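Local coordinates for protein aldo-keto Reductase, OXIDOREDUCTASE (Salmonella typhimurium, PDB 5T79) that binds NADPH and probably works as an aldo-keto reductase, of use for converting 3-hydroxybutanal to 1,3-butanediol, at residues P145-M150 with L182-T187; L48-F53 with Q82-P87. All coordinates share one frame; numbering follows the deposited sequence.

Interaction 1 of 2, residues P145-M150 with L182-T187; sequences PLKETM and LEDLGT. With SO4 (sulfate ion), chain C.
Met150 and Leu182 meet side chain to side chain at about a right angle, where the first turn of helix 146-158 lies beside the last turn of helix 172-185 on the outside of the TIM barrel. The thioether does the touching: Met150 SD sits 3.7 Å from Leu182 CG and equally near its CD1. Bends at chi2 (-59°) and chi3 fold the methionine chain and bring its sulfur across the leucine branch. The other methyl, Leu182 CD2, drops onto the backbone and lies 3.7 Å from Met150 O. Leu185, about one turn further along, sets CD1 over the same peptide group, 3.9 Å from Met150 O, so two leucine methyls pack against one carbonyl. Ile181 and Ala178, from the same helix as the leucines, also pack on Met150.

Toward the surface the contact turns polar. Lys147 leaves its helix with CG anti to the backbone N (chi1 -168°), bends at chi2 and then runs straight to the ammonium group, crossing Asp184 at about a right angle. The salt bridge is long, 3.9 Å from Lys147 NZ to Asp184 OD2, and a water beside the pair bridges it, accepting from Lys147 NZ and donating to Asp184 OD2, each at 2.8 Å. Just after the N-cap residue Pro145, Leu146 N donates to sulfate O2 (2.8 Å), and the anion, probably from the crystallisation liquor, would be favoured by the helix dipole. The two helices are thus joined by apolar packing on the inner side and by a water-bridged charge pair at the solvent-facing side.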
loop_
_atom_site.group_PDB
_atom_site.type_symbol
_atom_site.label_atom_id
_atom_site.label_comp_id
_atom_site.label_asym_id
_atom_site.label_seq_id
_atom_site.Cartn_x
_atom_site.Cartn_y
_atom_site.Cartn_z
ATOM N N PRO A 145 7.914 21.470 -11.810
ATOM C CA PRO A 145 7.760 22.167 -10.517
ATOM C C PRO A 145 6.819 21.400 -9.619
ATOM O O PRO A 145 5.753 20.963 -10.071
ATOM C CB PRO A 145 7.163 23.520 -10.914
ATOM C CG PRO A 145 7.667 23.750 -12.298
ATOM C CD PRO A 145 7.605 22.378 -12.937
ATOM N N LEU A 146 7.225 21.184 -8.370
ATOM C CA LEU A 146 6.381 20.435 -7.446
ATOM C C LEU A 146 5.006 21.123 -7.289
ATOM O O LEU A 146 3.993 20.439 -7.136
ATOM C CB LEU A 146 7.112 20.311 -6.092
ATOM C CG LEU A 146 6.453 19.504 -4.997
ATOM C CD1 LEU A 146 6.238 18.038 -5.419
ATOM C CD2 LEU A 146 7.297 19.567 -3.738
ATOM N N LYS A 147 4.967 22.453 -7.379
ATOM C CA LYS A 147 3.704 23.196 -7.254
ATOM C C LYS A 147 2.682 22.780 -8.336
ATOM O O LYS A 147 1.489 22.741 -8.037
ATOM C CB LYS A 147 3.950 24.712 -7.316
ATOM C CG LYS A 147 2.745 25.560 -6.908
ATOM C CD LYS A 147 2.898 26.181 -5.530
ATOM C CE LYS A 147 1.639 26.902 -5.119
ATOM N NZ LYS A 147 1.835 27.693 -3.877
ATOM N N GLU A 148 3.125 22.515 -9.588
ATOM C CA GLU A 148 2.187 22.112 -10.639
ATOM C C GLU A 148 1.554 20.765 -10.302
ATOM O O GLU A 148 0.331 20.587 -10.447
ATOM C CB GLU A 148 2.872 22.040 -12.028
ATOM C CG GLU A 148 1.935 21.498 -13.115
ATOM C CD GLU A 148 2.528 21.411 -14.507
ATOM O OE1 GLU A 148 3.245 22.351 -14.908
ATOM O OE2 GLU A 148 2.212 20.446 -15.228
ATOM N N THR A 149 2.392 19.805 -9.871
ATOM C CA THR A 149 1.905 18.466 -9.526
ATOM C C THR A 149 0.919 18.531 -8.356
ATOM O O THR A 149 -0.120 17.875 -8.383
ATOM C CB THR A 149 3.072 17.528 -9.175
ATOM O OG1 THR A 149 4.041 17.567 -10.237
ATOM C CG2 THR A 149 2.588 16.085 -9.007
ATOM N N MET A 150 1.256 19.321 -7.335
ATOM C CA MET A 150 0.422 19.440 -6.144
ATOM C C MET A 150 -0.875 20.169 -6.442
ATOM O O MET A 150 -1.924 19.802 -5.884
ATOM C CB MET A 150 1.186 20.124 -5.003
ATOM C CG MET A 150 2.376 19.310 -4.491
ATOM S SD MET A 150 2.058 17.636 -3.842
ATOM C CE MET A 150 2.583 16.649 -5.215
ATOM N N LEU A 182 0.611 21.457 -0.261
ATOM C CA LEU A 182 -0.769 20.969 -0.177
ATOM C C LEU A 182 -1.509 21.615 0.988
ATOM O O LEU A 182 -2.653 22.003 0.815
ATOM C CB LEU A 182 -0.799 19.432 -0.049
ATOM C CG LEU A 182 -0.502 18.652 -1.346
ATOM C CD1 LEU A 182 -0.353 17.145 -1.046
ATOM C CD2 LEU A 182 -1.641 18.828 -2.372
ATOM N N GLU A 183 -0.859 21.764 2.152
ATOM C CA GLU A 183 -1.475 22.423 3.315
ATOM C C GLU A 183 -1.865 23.881 2.960
ATOM O O GLU A 183 -2.985 24.311 3.259
ATOM C CB GLU A 183 -0.513 22.380 4.516
ATOM C CG GLU A 183 -0.988 23.145 5.752
ATOM C CD GLU A 183 -2.292 22.709 6.397
ATOM O OE1 GLU A 183 -2.630 21.507 6.319
ATOM O OE2 GLU A 183 -2.952 23.565 7.028
ATOM N N ASP A 184 -0.947 24.625 2.299
ATOM C CA ASP A 184 -1.187 26.021 1.884
ATOM C C ASP A 184 -2.312 26.090 0.846
ATOM O O ASP A 184 -3.078 27.054 0.824
ATOM C CB ASP A 184 0.102 26.642 1.312
ATOM C CG ASP A 184 -0.087 28.027 0.718
ATOM O OD1 ASP A 184 -0.234 28.988 1.495
ATOM O OD2 ASP A 184 -0.165 28.136 -0.532
ATOM N N LEU A 185 -2.403 25.077 -0.020
ATOM C CA LEU A 185 -3.451 25.014 -1.042
ATOM C C LEU A 185 -4.831 24.698 -0.429
ATOM O O LEU A 185 -5.849 25.024 -1.030
ATOM C CB LEU A 185 -3.107 23.986 -2.131
ATOM C CG LEU A 185 -2.027 24.402 -3.151
ATOM C CD1 LEU A 185 -1.669 23.220 -4.078
ATOM C CD2 LEU A 185 -2.474 25.621 -3.985
ATOM N N GLY A 186 -4.854 24.096 0.751
ATOM C CA GLY A 186 -6.106 23.768 1.429
ATOM C C GLY A 186 -6.583 22.341 1.237
ATOM O O GLY A 186 -7.713 22.011 1.598
ATOM N N THR A 187 -5.736 21.476 0.668
ATOM C CA THR A 187 -6.035 20.057 0.476
ATOM C C THR A 187 -4.902 19.316 1.186
ATOM O O THR A 187 -3.907 19.002 0.538
ATOM C CB THR A 187 -6.154 19.708 -1.024
ATOM O OG1 THR A 187 -7.233 20.445 -1.570
ATOM C CG2 THR A 187 -6.369 18.208 -1.257
HETATM S S SO4 C . 10.615 22.916 -7.653
HETATM O O1 SO4 C . 9.765 24.005 -8.150
HETATM O O2 SO4 C . 9.882 21.659 -7.538
HETATM O O3 SO4 C . 11.114 23.279 -6.319
HETATM O O4 SO4 C . 11.747 22.737 -8.575
HETATM O O HOH W 1 0.929 25.954 -1.835
#

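Interaction 2 of 2, residues L48-F53 with Q82-P87; sequences LLQRAF and QEDFLP
Two neighbouring outer helices of the TIM barrel, 42-54 and 72-85, pack here through Phe85, whose ring enters edge-first against the flank of the first helix. Its leading atom CZ lies 3.7 Å from Leu49 O and 4.0 Å from Leu49 CB, while Gln50 N and Phe53 CB both lie in the ring plane at its edge. CG anti to the carbonyl carbon (chi1 -71°) points the ring at the neighbouring helix. On its CE2 side Phe85 touches Phe53, CE2 to CB at 3.8 Å; the two side chains run past one another head to tail, an oblique pair with ring planes 62° apart, neither a stack nor edge-to-face. Tyr3, from the N-terminal arm, meets the Phe85 ring and touches Gln50 and Phe53, covering this part of the contact.

Beside the aromatic side chains lies a polar pair. Asp84 is held chiefly by a salt bridge from its OD2 to Arg46, one turn before Gln50 on helix 42-54, and Gln50, extended beyond CG, adds a second donor. Gln50 NE2 gives a bent hydrogen bond to Asp84 OD2 (3.0 Å, 139° at the hydrogen), with that oxygen in the amide plane but approached from well above the carboxylate plane.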
loop_
_atom_site.group_PDB
_atom_site.type_symbol
_atom_site.label_atom_id
_atom_site.label_comp_id
_atom_site.label_asym_id
_atom_site.label_seq_id
_atom_site.Cartn_x
_atom_site.Cartn_y
_atom_site.Cartn_z
ATOM N N LEU A 48 -9.627 -13.463 -3.650
ATOM C CA LEU A 48 -8.717 -12.619 -2.821
ATOM C C LEU A 48 -9.448 -11.383 -2.286
ATOM O O LEU A 48 -9.413 -11.108 -1.088
ATOM C CB LEU A 48 -7.479 -12.164 -3.651
ATOM C CG LEU A 48 -6.493 -13.268 -4.031
ATOM C CD1 LEU A 48 -5.494 -12.795 -5.090
ATOM C CD2 LEU A 48 -5.788 -13.825 -2.800
ATOM N N LEU A 49 -10.125 -10.645 -3.162
ATOM C CA LEU A 49 -10.882 -9.473 -2.723
ATOM C C LEU A 49 -11.989 -9.849 -1.714
ATOM O O LEU A 49 -12.156 -9.159 -0.720
ATOM C CB LEU A 49 -11.494 -8.723 -3.918
ATOM C CG LEU A 49 -10.495 -8.076 -4.879
ATOM C CD1 LEU A 49 -11.217 -7.448 -6.064
ATOM C CD2 LEU A 49 -9.619 -7.058 -4.163
ATOM N N GLN A 50 -12.733 -10.934 -1.964
ATOM C CA GLN A 50 -13.808 -11.336 -1.053
ATOM C C GLN A 50 -13.237 -11.784 0.295
ATOM O O GLN A 50 -13.804 -11.439 1.335
ATOM C CB GLN A 50 -14.661 -12.459 -1.683
ATOM C CG GLN A 50 -15.524 -11.943 -2.849
ATOM C CD GLN A 50 -16.393 -13.035 -3.428
ATOM O OE1 GLN A 50 -16.534 -14.096 -2.850
ATOM N NE2 GLN A 50 -17.053 -12.777 -4.547
ATOM N N ARG A 51 -12.124 -12.552 0.286
ATOM C CA ARG A 51 -11.550 -13.006 1.570
ATOM C C ARG A 51 -11.025 -11.803 2.377
ATOM O O ARG A 51 -11.242 -11.730 3.602
ATOM C CB ARG A 51 -10.434 -14.041 1.362
ATOM C CG ARG A 51 -9.966 -14.729 2.686
ATOM C CD ARG A 51 -11.111 -15.524 3.319
ATOM N NE ARG A 51 -10.713 -16.225 4.538
ATOM C CZ ARG A 51 -11.352 -16.149 5.704
ATOM N NH1 ARG A 51 -12.419 -15.368 5.837
ATOM N NH2 ARG A 51 -10.928 -16.851 6.746
ATOM N N ALA A 52 -10.385 -10.841 1.681
ATOM C CA ALA A 52 -9.850 -9.640 2.326
ATOM C C ALA A 52 -10.971 -8.859 3.037
ATOM O O ALA A 52 -10.849 -8.589 4.233
ATOM C CB ALA A 52 -9.149 -8.752 1.304
ATOM N N PHE A 53 -12.067 -8.523 2.319
ATOM C CA PHE A 53 -13.173 -7.752 2.912
ATOM C C PHE A 53 -13.857 -8.536 4.027
ATOM O O PHE A 53 -14.188 -7.937 5.041
ATOM C CB PHE A 53 -14.186 -7.323 1.846
ATOM C CG PHE A 53 -15.207 -6.302 2.314
ATOM C CD1 PHE A 53 -14.807 -5.135 2.963
ATOM C CD2 PHE A 53 -16.562 -6.478 2.048
ATOM C CE1 PHE A 53 -15.759 -4.177 3.361
ATOM C CE2 PHE A 53 -17.509 -5.526 2.462
ATOM C CZ PHE A 53 -17.096 -4.378 3.096
ATOM N N GLN A 82 -18.380 -4.030 -9.531
ATOM C CA GLN A 82 -19.740 -3.950 -10.087
ATOM C C GLN A 82 -20.532 -5.229 -9.769
ATOM O O GLN A 82 -21.710 -5.162 -9.405
ATOM C CB GLN A 82 -19.664 -3.733 -11.619
ATOM C CG GLN A 82 -21.021 -3.713 -12.357
ATOM C CD GLN A 82 -21.889 -2.499 -12.078
ATOM O OE1 GLN A 82 -21.411 -1.378 -11.859
ATOM N NE2 GLN A 82 -23.203 -2.690 -12.126
ATOM N N GLU A 83 -19.884 -6.397 -9.908
ATOM C CA GLU A 83 -20.581 -7.669 -9.728
ATOM C C GLU A 83 -20.841 -8.019 -8.278
ATOM O O GLU A 83 -21.916 -8.555 -7.978
ATOM C CB GLU A 83 -19.790 -8.818 -10.381
ATOM C CG GLU A 83 -19.789 -8.756 -11.907
ATOM C CD GLU A 83 -18.919 -9.766 -12.634
ATOM O OE1 GLU A 83 -18.112 -10.462 -11.975
ATOM O OE2 GLU A 83 -19.014 -9.828 -13.879
ATOM N N ASP A 84 -19.883 -7.730 -7.374
ATOM C CA ASP A 84 -19.990 -8.211 -6.006
ATOM C C ASP A 84 -19.974 -7.176 -4.896
ATOM O O ASP A 84 -20.467 -7.486 -3.813
ATOM C CB ASP A 84 -18.801 -9.179 -5.737
ATOM C CG ASP A 84 -18.683 -10.391 -6.653
ATOM O OD1 ASP A 84 -19.727 -10.857 -7.174
ATOM O OD2 ASP A 84 -17.565 -10.925 -6.786
ATOM N N PHE A 85 -19.385 -5.992 -5.108
ATOM C CA PHE A 85 -19.182 -5.064 -3.996
ATOM C C PHE A 85 -19.950 -3.742 -4.032
ATOM O O PHE A 85 -19.789 -2.966 -3.093
ATOM C CB PHE A 85 -17.686 -4.718 -3.912
ATOM C CG PHE A 85 -16.811 -5.850 -3.413
ATOM C CD1 PHE A 85 -16.246 -6.759 -4.305
ATOM C CD2 PHE A 85 -16.504 -5.968 -2.065
ATOM C CE1 PHE A 85 -15.406 -7.787 -3.852
ATOM C CE2 PHE A 85 -15.662 -6.993 -1.610
ATOM C CZ PHE A 85 -15.119 -7.893 -2.506
ATOM N N LEU A 86 -20.765 -3.483 -5.073
ATOM C CA LEU A 86 -21.491 -2.210 -5.204
ATOM C C LEU A 86 -22.274 -1.795 -3.945
ATOM O O LEU A 86 -22.132 -0.631 -3.567
ATOM C CB LEU A 86 -22.434 -2.184 -6.410
ATOM C CG LEU A 86 -21.813 -1.939 -7.781
ATOM C CD1 LEU A 86 -22.881 -1.553 -8.767
ATOM C CD2 LEU A 86 -20.738 -0.845 -7.744
ATOM N N PRO A 87 -23.037 -2.678 -3.240
ATOM C CA PRO A 87 -23.755 -2.216 -2.026
ATOM C C PRO A 87 -22.812 -1.791 -0.887
ATOM O O PRO A 87 -23.257 -1.114 0.025
ATOM C CB PRO A 87 -24.568 -3.446 -1.605
ATOM C CG PRO A 87 -24.732 -4.236 -2.886
ATOM C CD PRO A 87 -23.381 -4.096 -3.512
#

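Following the chain from the N terminus, interaction 2 comes first: helix 42-54 is followed by strand 59-61 and helix 72-85, and the contact closes that loop of 28 residues. The chain then passes through strand 93-98, helix 113-127 and strand 132-137 before interaction 1 opens; there 145-150 meets 182-187 after the rest of helix 146-158, strand 162-168 and most of helix 172-185. The two loops neither nest nor cross but follow in series. Each joins consecutive outer helices around an intervening parallel strand, the repeating build of the TIM barrel, at separate places on its wall: their centres are 34 Å apart and they do not touch.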